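Local coordinates for protein WZI (Escherichia coli, PDB 2YNK) that acts in the outer membrane as a carbohydrate-binding beta-barrel, a lectin that underpins assembly of the group 1 capsule, at residues A[67-77]-A[445-456]; A[5-15]-A[148-156]. All blocks are in the same frame, centred on the assembly; numbering follows the deposited sequence.

Contact 1 (A[67-77]-A[445-456]); sequences ADFRVTGYTST and GASAGIEIPFSL. With D12 (dodecane), chain H; D12 (dodecane), chain I; D12 (dodecane), chain G.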
loop_
_atom_site.group_PDB
_atom_site.type_symbol
_atom_site.label_atom_id
_atom_site.label_comp_id
_atom_site.label_asym_id
_atom_site.label_seq_id
_atom_site.Cartn_x
_atom_site.Cartn_y
_atom_site.Cartn_z
ATOM N N ALA A 67 8.831 18.141 1.749
ATOM C CA ALA A 67 9.885 19.160 1.688
ATOM C C ALA A 67 10.087 19.694 0.271
ATOM O O ALA A 67 9.937 18.960 -0.702
ATOM C CB ALA A 67 11.195 18.588 2.210
ATOM N N ASP A 68 10.444 20.971 0.166
ATOM C CA ASP A 68 10.610 21.636 -1.134
ATOM C C ASP A 68 11.392 20.795 -2.127
ATOM O O ASP A 68 11.009 20.672 -3.289
ATOM C CB ASP A 68 11.326 22.987 -0.963
ATOM C CG ASP A 68 10.438 24.054 -0.347
ATOM O OD1 ASP A 68 9.205 23.885 -0.344
ATOM O OD2 ASP A 68 10.981 25.075 0.130
ATOM N N PHE A 69 12.500 20.239 -1.660
ATOM C CA PHE A 69 13.354 19.406 -2.488
ATOM C C PHE A 69 13.793 18.209 -1.654
ATOM O O PHE A 69 14.147 18.361 -0.488
ATOM C CB PHE A 69 14.545 20.217 -3.000
ATOM C CG PHE A 69 15.534 19.411 -3.789
ATOM C CD1 PHE A 69 15.128 18.685 -4.905
ATOM C CD2 PHE A 69 16.879 19.384 -3.428
ATOM C CE1 PHE A 69 16.040 17.938 -5.640
ATOM C CE2 PHE A 69 17.795 18.641 -4.162
ATOM C CZ PHE A 69 17.375 17.918 -5.269
ATOM N N ARG A 70 13.733 17.016 -2.242
ATOM C CA ARG A 70 14.000 15.794 -1.497
ATOM C C ARG A 70 14.808 14.785 -2.300
ATOM O O ARG A 70 14.413 14.387 -3.398
ATOM C CB ARG A 70 12.688 15.174 -1.048
ATOM C CG ARG A 70 12.855 14.232 0.129
ATOM C CD ARG A 70 11.548 14.008 0.869
ATOM N NE ARG A 70 11.003 12.669 0.673
ATOM C CZ ARG A 70 11.235 11.628 1.470
ATOM N NH1 ARG A 70 12.023 11.734 2.538
ATOM N NH2 ARG A 70 10.672 10.460 1.195
ATOM N N VAL A 71 15.950 14.386 -1.754
ATOM C CA VAL A 71 16.782 13.384 -2.383
ATOM C C VAL A 71 16.625 12.076 -1.631
ATOM O O VAL A 71 16.737 12.051 -0.405
ATOM C CB VAL A 71 18.262 13.785 -2.377
ATOM C CG1 VAL A 71 19.107 12.635 -2.902
ATOM C CG2 VAL A 71 18.478 15.037 -3.215
ATOM N N THR A 72 16.360 11.001 -2.366
ATOM C CA THR A 72 16.226 9.674 -1.773
ATOM C C THR A 72 17.125 8.681 -2.495
ATOM O O THR A 72 17.438 8.845 -3.681
ATOM C CB THR A 72 14.773 9.155 -1.801
ATOM O OG1 THR A 72 14.335 8.997 -3.157
ATOM C CG2 THR A 72 13.833 10.115 -1.043
ATOM N N GLY A 73 17.543 7.658 -1.754
ATOM C CA GLY A 73 18.498 6.680 -2.232
ATOM C C GLY A 73 18.205 5.322 -1.634
ATOM O O GLY A 73 17.720 5.222 -0.499
ATOM N N TYR A 74 18.475 4.280 -2.423
ATOM C CA TYR A 74 18.376 2.901 -1.972
ATOM C C TYR A 74 19.507 2.116 -2.606
ATOM O O TYR A 74 19.814 2.317 -3.770
ATOM C CB TYR A 74 17.037 2.315 -2.384
ATOM C CG TYR A 74 16.853 0.843 -2.060
ATOM C CD1 TYR A 74 16.453 0.436 -0.793
ATOM C CD2 TYR A 74 17.061 -0.141 -3.030
ATOM C CE1 TYR A 74 16.268 -0.904 -0.496
ATOM C CE2 TYR A 74 16.878 -1.484 -2.737
ATOM C CZ TYR A 74 16.480 -1.860 -1.468
ATOM O OH TYR A 74 16.291 -3.189 -1.158
ATOM N N THR A 75 20.131 1.237 -1.834
ATOM C CA THR A 75 21.154 0.330 -2.347
ATOM C C THR A 75 21.052 -1.004 -1.624
ATOM O O THR A 75 20.649 -1.050 -0.463
ATOM C CB THR A 75 22.567 0.900 -2.145
ATOM O OG1 THR A 75 23.528 -0.022 -2.655
ATOM C CG2 THR A 75 22.849 1.154 -0.660
ATOM N N SER A 76 21.419 -2.087 -2.303
ATOM C CA SER A 76 21.300 -3.423 -1.712
ATOM C C SER A 76 22.223 -4.464 -2.333
ATOM O O SER A 76 22.779 -4.275 -3.412
ATOM C CB SER A 76 19.858 -3.912 -1.817
ATOM O OG SER A 76 19.442 -3.946 -3.169
ATOM N N THR A 77 22.372 -5.571 -1.622
ATOM C CA THR A 77 23.169 -6.673 -2.092
ATOM C C THR A 77 22.367 -7.484 -3.102
ATOM O O THR A 77 22.927 -8.024 -4.050
ATOM C CB THR A 77 23.618 -7.573 -0.929
ATOM O OG1 THR A 77 22.473 -8.106 -0.261
ATOM C CG2 THR A 77 24.451 -6.796 0.062
ATOM N N GLY A 445 21.086 -11.165 2.747
ATOM C CA GLY A 445 21.299 -9.874 2.116
ATOM C C GLY A 445 20.981 -8.712 3.042
ATOM O O GLY A 445 20.396 -8.885 4.116
ATOM N N ALA A 446 21.379 -7.523 2.614
ATOM C CA ALA A 446 21.146 -6.315 3.371
ATOM C C ALA A 446 20.904 -5.179 2.398
ATOM O O ALA A 446 21.533 -5.120 1.342
ATOM C CB ALA A 446 22.341 -6.010 4.253
ATOM N N SER A 447 19.964 -4.304 2.735
ATOM C CA SER A 447 19.756 -3.085 1.974
ATOM C C SER A 447 19.960 -1.886 2.894
ATOM O O SER A 447 20.199 -2.051 4.086
ATOM C CB SER A 447 18.380 -3.070 1.306
ATOM O OG SER A 447 17.332 -3.151 2.242
ATOM N N ALA A 448 19.916 -0.691 2.316
ATOM C CA ALA A 448 20.064 0.553 3.070
ATOM C C ALA A 448 19.533 1.703 2.232
ATOM O O ALA A 448 19.905 1.835 1.066
ATOM C CB ALA A 448 21.520 0.799 3.440
ATOM N N GLY A 449 18.658 2.510 2.819
ATOM C CA GLY A 449 18.103 3.679 2.152
ATOM C C GLY A 449 18.378 4.968 2.916
ATOM O O GLY A 449 18.701 4.954 4.104
ATOM N N ILE A 450 18.225 6.091 2.220
ATOM C CA ILE A 450 18.548 7.398 2.765
ATOM C C ILE A 450 17.518 8.432 2.313
ATOM O O ILE A 450 16.994 8.340 1.211
ATOM C CB ILE A 450 19.965 7.818 2.329
ATOM C CG1 ILE A 450 20.483 8.955 3.207
ATOM C CG2 ILE A 450 19.984 8.199 0.855
ATOM C CD1 ILE A 450 21.971 9.181 3.068
ATOM N N GLU A 451 17.220 9.395 3.185
ATOM C CA GLU A 451 16.290 10.485 2.882
ATOM C C GLU A 451 16.915 11.817 3.280
ATOM O O GLU A 451 17.324 11.986 4.434
ATOM C CB GLU A 451 14.991 10.315 3.667
ATOM C CG GLU A 451 14.197 9.051 3.362
ATOM C CD GLU A 451 12.910 8.950 4.183
ATOM O OE1 GLU A 451 12.862 9.521 5.294
ATOM O OE2 GLU A 451 11.936 8.312 3.717
ATOM N N ILE A 452 16.984 12.755 2.336
ATOM C CA ILE A 452 17.533 14.088 2.601
ATOM C C ILE A 452 16.556 15.162 2.129
ATOM O O ILE A 452 16.459 15.432 0.932
ATOM C CB ILE A 452 18.894 14.318 1.899
ATOM C CG1 ILE A 452 19.903 13.211 2.231
ATOM C CG2 ILE A 452 19.480 15.657 2.322
ATOM C CD1 ILE A 452 19.782 11.991 1.355
ATOM N N PRO A 453 15.820 15.779 3.065
ATOM C CA PRO A 453 14.942 16.897 2.709
ATOM C C PRO A 453 15.653 18.254 2.765
ATOM O O PRO A 453 16.475 18.471 3.638
ATOM C CB PRO A 453 13.825 16.823 3.760
ATOM C CG PRO A 453 14.151 15.666 4.652
ATOM C CD PRO A 453 15.595 15.348 4.451
ATOM N N PHE A 454 15.326 19.139 1.825
ATOM C CA PHE A 454 15.951 20.457 1.685
ATOM C C PHE A 454 14.875 21.527 1.530
ATOM O O PHE A 454 13.826 21.265 0.945
ATOM C CB PHE A 454 16.805 20.523 0.415
ATOM C CG PHE A 454 18.057 19.694 0.451
ATOM C CD1 PHE A 454 19.144 20.080 1.229
ATOM C CD2 PHE A 454 18.180 18.560 -0.349
ATOM C CE1 PHE A 454 20.313 19.330 1.244
ATOM C CE2 PHE A 454 19.348 17.809 -0.345
ATOM C CZ PHE A 454 20.415 18.194 0.453
ATOM N N SER A 455 15.157 22.738 2.012
ATOM C CA SER A 455 14.298 23.908 1.771
ATOM C C SER A 455 14.813 24.714 0.581
ATOM O O SER A 455 16.010 24.693 0.281
ATOM C CB SER A 455 14.257 24.819 3.000
ATOM O OG SER A 455 13.887 24.103 4.164
ATOM N N LEU A 456 13.902 25.428 -0.084
ATOM C CA LEU A 456 14.246 26.324 -1.200
ATOM C C LEU A 456 13.570 27.681 -1.025
ATOM O O LEU A 456 13.677 28.305 0.033
ATOM C CB LEU A 456 13.833 25.698 -2.537
ATOM C CG LEU A 456 14.696 24.523 -3.013
ATOM C CD1 LEU A 456 14.015 23.749 -4.132
ATOM C CD2 LEU A 456 16.067 25.023 -3.450
HETATM C C1 D12 H . 23.515 -4.256 8.036
HETATM C C2 D12 H . 23.043 -3.318 6.927
HETATM C C3 D12 H . 24.090 -3.090 5.826
HETATM C C4 D12 H . 23.465 -2.527 4.546
HETATM C C5 D12 H . 24.506 -2.298 3.440
HETATM C C6 D12 H . 24.136 -2.919 2.086
HETATM C C7 D12 H . 24.901 -2.241 0.952
HETATM C C8 D12 H . 25.175 -3.177 -0.224
HETATM C C9 D12 H . 25.302 -2.418 -1.551
HETATM C C10 D12 H . 26.206 -3.141 -2.550
HETATM C C11 D12 H . 26.172 -2.512 -3.944
HETATM C C12 D12 H . 27.575 -2.383 -4.495
HETATM C C1 D12 I . 23.034 4.661 1.181
HETATM C C2 D12 I . 22.215 4.963 -0.058
HETATM C C3 D12 I . 23.118 5.174 -1.275
HETATM C C4 D12 I . 22.381 4.925 -2.594
HETATM C C5 D12 I . 23.338 4.922 -3.790
HETATM C C6 D12 I . 22.730 4.258 -5.029
HETATM C C7 D12 I . 23.077 5.011 -6.318
HETATM C C8 D12 I . 22.745 4.196 -7.570
HETATM C C9 D12 I . 22.667 5.077 -8.818
HETATM C C10 D12 I . 22.191 4.301 -10.048
HETATM C C11 D12 I . 23.355 3.885 -10.946
HETATM C C12 D12 I . 23.837 5.029 -11.817
HETATM C C1 D12 G . 27.968 -7.068 7.296
HETATM C C2 D12 G . 26.907 -7.038 6.208
HETATM C C3 D12 G . 26.196 -8.387 6.076
HETATM C C4 D12 G . 25.249 -8.454 4.875
HETATM C C5 D12 G . 25.952 -8.577 3.518
HETATM C C6 D12 G . 25.600 -9.873 2.785
HETATM C C7 D12 G . 26.007 -9.842 1.309
HETATM C C8 D12 G . 26.836 -11.047 0.850
HETATM C C9 D12 G . 26.013 -12.273 0.436
HETATM C C10 D12 G . 26.925 -13.321 -0.221
HETATM C C11 D12 G . 26.178 -14.463 -0.912
HETATM C C12 D12 G . 26.668 -14.634 -2.335
#
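At the Gly445 end of the strand pair, Thr77 grips Ala446 twice: Ala446 N donates to Thr77 OG1 at 3.1 Å, and Ala446 O accepts from Thr77 N. The first of these bonds depends on a chi1 of 60°, which lodges OG1 between the backbone N and the carbonyl carbon of Thr77 and turns it to the neighbouring strand. Two dodecane chains lie against the methyl of Ala446, and one of them runs on past Thr75, whose OG1 bonds to Asn94. On the other face of the sheet, Ser447 CB sits 3.2 Å from Tyr74 OH, a hydroxyl whose hydrogen bond goes to Arg120. Ala448 and Thr75 exchange a pair of backbone bonds, and Gly449 lies across from Tyr74 with CA atoms 4.2 Å apart. The strands run antiparallel, and the paired bonds recur at every second residue; since 69-76 and 444-454 are the first and last strands of the 18-stranded antiparallel sheet, this is the seam that closes the outer-membrane barrel. Ile450 follows, its CG2 resting 3.7 Å from CA of Gly73. Glu451 extends beside Arg70 on the face shared with Tyr74: the guanidinium and carboxylate planes stand 76° apart, and the salt bridge is long, Arg70 NH2 to Glu451 OE2 3.5 Å, while OE1 pairs with Arg61. Thr72 CG2 covers one guanidinium face. Ile452 bonds reciprocally with Val71, and Pro453 CB meets Ala67 CB at 3.5 Å. Phe454 lies alongside Phe69, rim to rim with planes 20° apart, CD2 to CD2 3.4 Å; its ring edge also receives Val71 CG2. Finally, Leu456 N donates to the anti lone pair of Asp68 OD2, and Leu456 CD1 reaches Phe69 CB.

Contact 2 (A[5-15]-A[148-156]); sequences VNDNDLRNDLA and VPQWWGPGY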
loop_
_atom_site.group_PDB
_atom_site.type_symbol
_atom_site.label_atom_id
_atom_site.label_comp_id
_atom_site.label_asym_id
_atom_site.label_seq_id
_atom_site.Cartn_x
_atom_site.Cartn_y
_atom_site.Cartn_z
ATOM N N VAL A 5 1.122 9.693 -0.444
ATOM C CA VAL A 5 1.273 8.330 -0.945
ATOM C C VAL A 5 1.899 7.405 0.100
ATOM O O VAL A 5 2.400 7.867 1.131
ATOM C CB VAL A 5 2.122 8.295 -2.244
ATOM C CG1 VAL A 5 1.388 9.005 -3.375
ATOM C CG2 VAL A 5 3.505 8.885 -2.013
ATOM N N ASN A 6 1.868 6.105 -0.181
ATOM C CA ASN A 6 2.359 5.093 0.747
ATOM C C ASN A 6 3.684 5.473 1.404
ATOM O O ASN A 6 4.724 5.440 0.762
ATOM C CB ASN A 6 2.556 3.743 0.036
ATOM C CG ASN A 6 1.307 3.240 -0.644
ATOM O OD1 ASN A 6 0.344 3.978 -0.853
ATOM N ND2 ASN A 6 1.326 1.973 -1.011
ATOM N N ASP A 7 3.636 5.845 2.681
ATOM C CA ASP A 7 4.834 5.963 3.516
ATOM C C ASP A 7 4.641 4.999 4.666
ATOM O O ASP A 7 3.550 4.901 5.213
ATOM C CB ASP A 7 4.982 7.378 4.048
ATOM C CG ASP A 7 6.259 7.569 4.851
ATOM O OD1 ASP A 7 7.352 7.358 4.283
ATOM O OD2 ASP A 7 6.174 7.947 6.045
ATOM N N ASN A 8 5.679 4.272 5.031
ATOM C CA ASN A 8 5.515 3.184 5.992
ATOM C C ASN A 8 5.617 3.701 7.429
ATOM O O ASN A 8 4.857 3.278 8.296
ATOM C CB ASN A 8 6.543 2.086 5.732
ATOM C CG ASN A 8 6.357 0.887 6.626
ATOM O OD1 ASN A 8 5.267 0.335 6.729
ATOM N ND2 ASN A 8 7.430 0.463 7.272
ATOM N N ASP A 9 6.563 4.611 7.664
ATOM C CA ASP A 9 6.716 5.259 8.961
ATOM C C ASP A 9 5.463 6.031 9.361
ATOM O O ASP A 9 4.995 5.899 10.495
ATOM C CB ASP A 9 7.941 6.183 8.973
ATOM C CG ASP A 9 9.245 5.427 9.189
ATOM O OD1 ASP A 9 9.190 4.197 9.410
ATOM O OD2 ASP A 9 10.330 6.058 9.145
ATOM N N LEU A 10 4.915 6.807 8.425
ATOM C CA LEU A 10 3.690 7.580 8.677
ATOM C C LEU A 10 2.514 6.677 9.037
ATOM O O LEU A 10 1.810 6.916 10.031
ATOM C CB LEU A 10 3.308 8.425 7.452
ATOM C CG LEU A 10 2.161 9.422 7.674
ATOM C CD1 LEU A 10 2.597 10.485 8.678
ATOM C CD2 LEU A 10 1.707 10.071 6.372
ATOM N N ARG A 11 2.309 5.653 8.210
ATOM C CA ARG A 11 1.184 4.744 8.362
ATOM C C ARG A 11 1.192 4.070 9.716
ATOM O O ARG A 11 0.152 3.957 10.339
ATOM C CB ARG A 11 1.175 3.661 7.261
ATOM C CG ARG A 11 0.152 2.572 7.550
ATOM C CD ARG A 11 -0.240 1.708 6.372
ATOM N NE ARG A 11 -1.299 0.807 6.820
ATOM C CZ ARG A 11 -1.544 -0.414 6.354
ATOM N NH1 ARG A 11 -0.821 -0.934 5.372
ATOM N NH2 ARG A 11 -2.534 -1.125 6.885
ATOM N N ASN A 12 2.349 3.593 10.156
ATOM C CA ASN A 12 2.434 2.879 11.426
ATOM C C ASN A 12 2.157 3.833 12.618
ATOM O O ASN A 12 1.486 3.463 13.583
ATOM C CB ASN A 12 3.793 2.184 11.571
ATOM C CG ASN A 12 4.033 1.119 10.500
ATOM O OD1 ASN A 12 5.002 1.198 9.744
ATOM N ND2 ASN A 12 3.150 0.128 10.426
ATOM N N ASP A 13 2.662 5.063 12.518
ATOM C CA ASP A 13 2.402 6.100 13.499
ATOM C C ASP A 13 0.909 6.492 13.547
ATOM O O ASP A 13 0.332 6.617 14.628
ATOM C CB ASP A 13 3.300 7.323 13.235
ATOM C CG ASP A 13 4.710 7.160 13.813
ATOM O OD1 ASP A 13 5.093 6.021 14.140
ATOM O OD2 ASP A 13 5.442 8.165 13.956
ATOM N N LEU A 14 0.286 6.670 12.387
ATOM C CA LEU A 14 -1.149 6.951 12.337
ATOM C C LEU A 14 -1.951 5.772 12.874
ATOM O O LEU A 14 -2.910 5.962 13.622
ATOM C CB LEU A 14 -1.608 7.259 10.905
ATOM C CG LEU A 14 -1.190 8.592 10.278
ATOM C CD1 LEU A 14 -1.838 8.736 8.909
ATOM C CD2 LEU A 14 -1.568 9.757 11.178
ATOM N N ALA A 15 -1.561 4.559 12.487
ATOM C CA ALA A 15 -2.283 3.349 12.893
ATOM C C ALA A 15 -2.201 3.136 14.403
ATOM O O ALA A 15 -3.139 2.636 15.026
ATOM C CB ALA A 15 -1.739 2.130 12.154
ATOM N N VAL A 148 0.858 7.654 -9.605
ATOM C CA VAL A 148 0.665 7.609 -8.153
ATOM C C VAL A 148 0.381 6.185 -7.680
ATOM O O VAL A 148 -0.575 5.564 -8.148
ATOM C CB VAL A 148 -0.496 8.523 -7.687
ATOM C CG1 VAL A 148 -0.707 8.393 -6.181
ATOM C CG2 VAL A 148 -0.224 9.959 -8.083
ATOM N N PRO A 149 1.196 5.670 -6.739
ATOM C CA PRO A 149 0.869 4.383 -6.134
ATOM C C PRO A 149 -0.343 4.463 -5.216
ATOM O O PRO A 149 -0.608 5.527 -4.602
ATOM C CB PRO A 149 2.124 4.046 -5.320
ATOM C CG PRO A 149 2.739 5.360 -5.016
ATOM C CD PRO A 149 2.466 6.209 -6.222
ATOM N N GLN A 150 -1.051 3.338 -5.116
ATOM C CA GLN A 150 -2.205 3.217 -4.222
ATOM C C GLN A 150 -1.993 2.098 -3.212
ATOM O O GLN A 150 -1.028 1.312 -3.315
ATOM C CB GLN A 150 -3.472 2.917 -5.023
ATOM C CG GLN A 150 -3.957 4.043 -5.917
ATOM C CD GLN A 150 -4.718 3.525 -7.126
ATOM O OE1 GLN A 150 -4.164 2.807 -7.974
ATOM N NE2 GLN A 150 -5.988 3.899 -7.222
ATOM N N TRP A 151 -2.899 2.046 -2.235
ATOM C CA TRP A 151 -3.057 0.872 -1.389
ATOM C C TRP A 151 -4.487 0.722 -1.023
ATOM O O TRP A 151 -5.074 1.635 -0.437
ATOM C CB TRP A 151 -2.226 0.986 -0.137
ATOM C CG TRP A 151 -2.184 -0.262 0.702
ATOM C CD1 TRP A 151 -3.067 -0.641 1.705
ATOM C CD2 TRP A 151 -1.180 -1.325 0.657
ATOM N NE1 TRP A 151 -2.686 -1.834 2.269
ATOM C CE2 TRP A 151 -1.559 -2.296 1.680
ATOM C CE3 TRP A 151 -0.042 -1.559 -0.103
ATOM C CZ2 TRP A 151 -0.815 -3.440 1.913
ATOM C CZ3 TRP A 151 0.704 -2.714 0.150
ATOM C CH2 TRP A 151 0.326 -3.624 1.135
ATOM N N TRP A 152 -5.066 -0.429 -1.365
ATOM C CA TRP A 152 -6.479 -0.697 -1.086
ATOM C C TRP A 152 -6.672 -1.788 -0.060
ATOM O O TRP A 152 -6.585 -2.985 -0.373
ATOM C CB TRP A 152 -7.202 -1.041 -2.374
ATOM C CG TRP A 152 -7.514 0.161 -3.222
ATOM C CD1 TRP A 152 -7.042 1.464 -3.079
ATOM C CD2 TRP A 152 -8.360 0.199 -4.410
ATOM N NE1 TRP A 152 -7.541 2.273 -4.061
ATOM C CE2 TRP A 152 -8.345 1.582 -4.880
ATOM C CE3 TRP A 152 -9.098 -0.740 -5.107
ATOM C CZ2 TRP A 152 -9.054 1.982 -5.985
ATOM C CZ3 TRP A 152 -9.815 -0.328 -6.222
ATOM C CH2 TRP A 152 -9.792 1.001 -6.652
ATOM N N GLY A 153 -6.936 -1.373 1.184
ATOM C CA GLY A 153 -7.309 -2.297 2.242
ATOM C C GLY A 153 -6.480 -2.171 3.498
ATOM O O GLY A 153 -5.519 -1.415 3.537
ATOM N N PRO A 154 -6.842 -2.936 4.534
ATOM C CA PRO A 154 -6.264 -2.794 5.859
ATOM C C PRO A 154 -5.019 -3.630 6.103
ATOM O O PRO A 154 -4.436 -3.558 7.189
ATOM C CB PRO A 154 -7.390 -3.277 6.762
ATOM C CG PRO A 154 -8.059 -4.335 5.954
ATOM C CD PRO A 154 -7.891 -3.969 4.508
ATOM N N GLY A 155 -4.604 -4.403 5.110
ATOM C CA GLY A 155 -3.470 -5.288 5.279
ATOM C C GLY A 155 -2.179 -4.515 5.351
ATOM O O GLY A 155 -2.089 -3.400 4.833
ATOM N N TYR A 156 -1.187 -5.122 6.004
ATOM C CA TYR A 156 0.152 -4.559 6.102
ATOM C C TYR A 156 1.124 -5.232 5.139
ATOM O O TYR A 156 2.099 -4.622 4.703
ATOM C CB TYR A 156 0.666 -4.663 7.540
ATOM C CG TYR A 156 0.042 -3.640 8.465
ATOM C CD1 TYR A 156 0.465 -2.322 8.450
ATOM C CD2 TYR A 156 -0.988 -3.987 9.331
ATOM C CE1 TYR A 156 -0.104 -1.372 9.286
ATOM C CE2 TYR A 156 -1.561 -3.049 10.174
ATOM C CZ TYR A 156 -1.113 -1.740 10.150
ATOM O OH TYR A 156 -1.679 -0.792 10.962
HETATM O O HOH W 1 -2.776 0.766 9.228
#
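Arg11 reaches from the helix into the turn 153-156, where its guanidinium lies flat on the Tyr156 ring. The planes are 10° apart and NH2 is over the ring centre, while Arg11 CZ itself lies off-centre, at a cation-pi distance of 3.9 Å from the Tyr156 centroid. Both terminal nitrogens grip one acceptor: Arg11 NH1 to Gly155 O is 2.8 Å and Arg11 NH2 to the same Gly155 O 3.1 Å. That oxygen lies only 4° out of the guanidinium plane, so the bonds fix the rotation of the group while the ring supports its face. NH2 adds a weak bond to Pro154 O. CG anti to the backbone N and an extended chain out to NE give the arginine this reach. One water also lies at the guanidinium edge, accepting from Arg11 NE and bonding to Tyr156 OH, which also bonds to Glu313; Ala15 CB touches that hydroxyl at 3.2 Å.

Toward the start of both segments the packing is sparser and less enclosed. The amide of Asn6 stands steeply to the Trp151 ring, planes 75° apart, and its ND2 makes a weak bond to Gln150 O of 3.4 Å. Beyond it, Val5 CG1 meets Val148 CG1 at 3.6 Å, and Val5 CB the Pro149 ring more distantly.

Asp7 N-caps helix 8-19, its OD2 accepting from Leu10 N, and the capped helix presents its arginine to a loop near the centre of the chain, consistent with an N-terminal helical plug inside a beta-barrel.

Contact 1 lies in the barrel wall and contact 2 close to the middle of the chain; their centres are 19 Å apart, and their nearest atoms, about 5 Å apart, do not touch. Along the sequence they alternate: 5-15, 67-77, 148-156, then 445-456. The barrel thus starts with strand 69-76 after the helical N-terminal region, sends 148-156 inward between strands 141-145 and 170-176, and closes with strand 444-454. Arg61 of helix 49-65 connects the two regions through salt bridges to Glu451 of contact 1 and Asp7 of contact 2. Together the contacts describe a barrel whose wall is closed by pairing its first and last strands, with helix 8-19 lying inside, consistent with a plug.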